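Local atomic coordinates of Glyoxalase/bleomycin resistance protein/dioxygenase (Alicyclobacillus acidocaldarius subsp. acidocaldarius, PDB entry 3RRI), a protein that is a metal-binding protein of the glyoxalase/bleomycin resistance/dioxygenase superfamily that may act as a dioxygenase. Residues N83-A88 with E111-I116. Residues are numbered along the deposited sequence; the frame is centred on the assembly and turned at random.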
loop_
_atom_site.group_PDB
_atom_site.type_symbol
_atom_site.label_atom_id
_atom_site.label_comp_id
_atom_site.label_asym_id
_atom_site.label_seq_id
_atom_site.Cartn_x
_atom_site.Cartn_y
_atom_site.Cartn_z
ATOM N N ASN A 83 -22.426 9.026 -0.247
ATOM C CA ASN A 83 -22.414 9.439 1.141
ATOM C C ASN A 83 -22.331 10.949 1.303
ATOM O O ASN A 83 -22.940 11.522 2.178
ATOM C CB ASN A 83 -21.218 8.830 1.881
ATOM C CG ASN A 83 -21.391 7.348 2.181
ATOM O OD1 ASN A 83 -22.467 6.768 1.960
ATOM N ND2 ASN A 83 -20.323 6.721 2.677
ATOM N N LEU A 84 -21.485 11.588 0.493
ATOM C CA LEU A 84 -21.312 13.032 0.637
ATOM C C LEU A 84 -22.541 13.785 0.164
ATOM O O LEU A 84 -22.952 14.748 0.786
ATOM C CB LEU A 84 -20.047 13.491 -0.118
ATOM C CG LEU A 84 -19.751 15.002 -0.036
ATOM C CD1 LEU A 84 -19.490 15.425 1.431
ATOM C CD2 LEU A 84 -18.563 15.407 -0.973
ATOM N N TYR A 85 -23.146 13.318 -0.920
ATOM C CA TYR A 85 -24.404 13.942 -1.343
ATOM C C TYR A 85 -25.467 13.870 -0.249
ATOM O O TYR A 85 -26.159 14.842 0.027
ATOM C CB TYR A 85 -24.885 13.252 -2.587
ATOM C CG TYR A 85 -26.203 13.750 -3.140
ATOM C CD1 TYR A 85 -26.268 14.959 -3.797
ATOM C CD2 TYR A 85 -27.359 12.989 -3.030
ATOM C CE1 TYR A 85 -27.438 15.432 -4.324
ATOM C CE2 TYR A 85 -28.539 13.456 -3.558
ATOM C CZ TYR A 85 -28.574 14.670 -4.202
ATOM O OH TYR A 85 -29.714 15.206 -4.749
ATOM N N LYS A 86 -25.584 12.695 0.360
ATOM C CA LYS A 86 -26.585 12.476 1.414
ATOM C C LYS A 86 -26.275 13.380 2.600
ATOM O O LYS A 86 -27.163 13.980 3.214
ATOM C CB LYS A 86 -26.577 11.009 1.848
ATOM C CG LYS A 86 -27.493 10.691 3.019
ATOM C CD LYS A 86 -27.444 9.207 3.372
ATOM C CE LYS A 86 -27.999 8.901 4.776
ATOM N NZ LYS A 86 -27.452 7.604 5.279
ATOM N N LEU A 87 -24.984 13.518 2.928
ATOM C CA LEU A 87 -24.590 14.377 4.010
ATOM C C LEU A 87 -25.021 15.827 3.752
ATOM O O LEU A 87 -25.590 16.486 4.645
ATOM C CB LEU A 87 -23.062 14.298 4.183
ATOM C CG LEU A 87 -22.380 15.162 5.260
ATOM C CD1 LEU A 87 -21.009 14.559 5.729
ATOM C CD2 LEU A 87 -22.148 16.597 4.853
ATOM N N ALA A 88 -24.702 16.322 2.561
ATOM C CA ALA A 88 -25.020 17.696 2.159
ATOM C C ALA A 88 -26.527 17.970 2.223
ATOM O O ALA A 88 -26.953 18.994 2.763
ATOM C CB ALA A 88 -24.459 17.978 0.775
ATOM N N GLU A 111 -21.094 11.742 -12.824
ATOM C CA GLU A 111 -22.076 12.375 -11.955
ATOM C C GLU A 111 -21.404 13.521 -11.258
ATOM O O GLU A 111 -20.219 13.423 -10.911
ATOM C CB GLU A 111 -22.636 11.396 -10.929
ATOM C CG GLU A 111 -23.367 10.170 -11.505
ATOM C CD GLU A 111 -24.497 9.614 -10.621
ATOM O OE1 GLU A 111 -25.055 8.565 -10.987
ATOM O OE2 GLU A 111 -24.851 10.199 -9.586
ATOM N N THR A 112 -22.153 14.593 -10.998
ATOM C CA THR A 112 -21.593 15.802 -10.420
ATOM C C THR A 112 -22.647 16.491 -9.546
ATOM O O THR A 112 -23.851 16.415 -9.846
ATOM C CB THR A 112 -21.181 16.761 -11.547
ATOM O OG1 THR A 112 -20.661 17.966 -11.009
ATOM C CG2 THR A 112 -22.395 17.121 -12.370
ATOM N N PHE A 113 -22.233 17.124 -8.458
ATOM C CA PHE A 113 -23.053 18.139 -7.796
ATOM C C PHE A 113 -22.137 19.255 -7.316
ATOM O O PHE A 113 -20.941 19.015 -7.120
ATOM C CB PHE A 113 -23.911 17.585 -6.652
ATOM C CG PHE A 113 -23.136 16.927 -5.542
ATOM C CD1 PHE A 113 -22.777 17.628 -4.399
ATOM C CD2 PHE A 113 -22.806 15.579 -5.605
ATOM C CE1 PHE A 113 -22.137 16.997 -3.359
ATOM C CE2 PHE A 113 -22.119 14.971 -4.568
ATOM C CZ PHE A 113 -21.794 15.689 -3.458
ATOM N N PHE A 114 -22.669 20.464 -7.230
ATOM C CA PHE A 114 -21.918 21.623 -6.755
ATOM C C PHE A 114 -22.527 22.153 -5.470
ATOM O O PHE A 114 -23.740 22.425 -5.421
ATOM C CB PHE A 114 -21.983 22.761 -7.752
ATOM C CG PHE A 114 -21.139 22.599 -8.979
ATOM C CD1 PHE A 114 -20.011 23.395 -9.149
ATOM C CD2 PHE A 114 -21.479 21.728 -9.981
ATOM C CE1 PHE A 114 -19.233 23.300 -10.301
ATOM C CE2 PHE A 114 -20.684 21.604 -11.124
ATOM C CZ PHE A 114 -19.561 22.408 -11.284
ATOM N N LEU A 115 -21.706 22.335 -4.450
ATOM C CA LEU A 115 -22.056 23.061 -3.239
ATOM C C LEU A 115 -21.509 24.485 -3.355
ATOM O O LEU A 115 -20.701 24.772 -4.248
ATOM C CB LEU A 115 -21.476 22.389 -2.002
ATOM C CG LEU A 115 -21.758 20.908 -1.828
ATOM C CD1 LEU A 115 -21.157 20.398 -0.583
ATOM C CD2 LEU A 115 -23.308 20.658 -1.843
ATOM N N ILE A 116 -21.987 25.381 -2.494
ATOM C CA ILE A 116 -21.529 26.781 -2.517
ATOM C C ILE A 116 -21.295 27.234 -1.108
ATOM O O ILE A 116 -22.134 27.059 -0.223
ATOM C CB ILE A 116 -22.516 27.697 -3.320
ATOM C CG1 ILE A 116 -21.997 29.142 -3.433
ATOM C CG2 ILE A 116 -23.954 27.624 -2.729
ATOM C CD1 ILE A 116 -22.794 30.037 -4.379
#
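Phe113 packs its ring against Leu84 and Tyr85 of the helix, and most of the contact gathers round that ring. With CG set between the backbone N and the carbonyl carbon (chi1 59°), the ring is carried out from the strand toward the helix, and its far end lies at Tyr85. Phe113 CZ comes 3.7 Å from Tyr85 N, and Phe113 CE2 is 3.8 Å from Tyr85 CB. The Tyr85 ring turns an edge to one face of Phe113. This is a T-shaped pair with centroids 5.4 Å apart and planes at 64°. Tyr85 CD1 sits over that face, toward its rim. Leu84 approaches the ring differently, at the edge, with its CG 4.0 Å from Phe113 CZ. One turn on, the packing thins to a single pair of methyls, Ala88 CB and Leu115 CD2, 3.9 Å apart. Tyr85 is partly exposed, but its OH is hydrogen-bonded to Asp98 OD1. The segment axes come within 10.5 Å of each other, at 34°, so the helix lies roughly along the strand, as in the beta-alpha-beta-beta-beta modules of this superfamily. Arg132 of the second subunit packs on Leu84 and Leu87. Phe81 adds a second edge-to-face partner for Phe113. Phe125 of the adjacent antiparallel strand 122-128 touches Leu84 and Leu115, while Phe95 of strand 95-98 packs on Ala88 and Leu115, so helix 78-90 covers this part of the sheet.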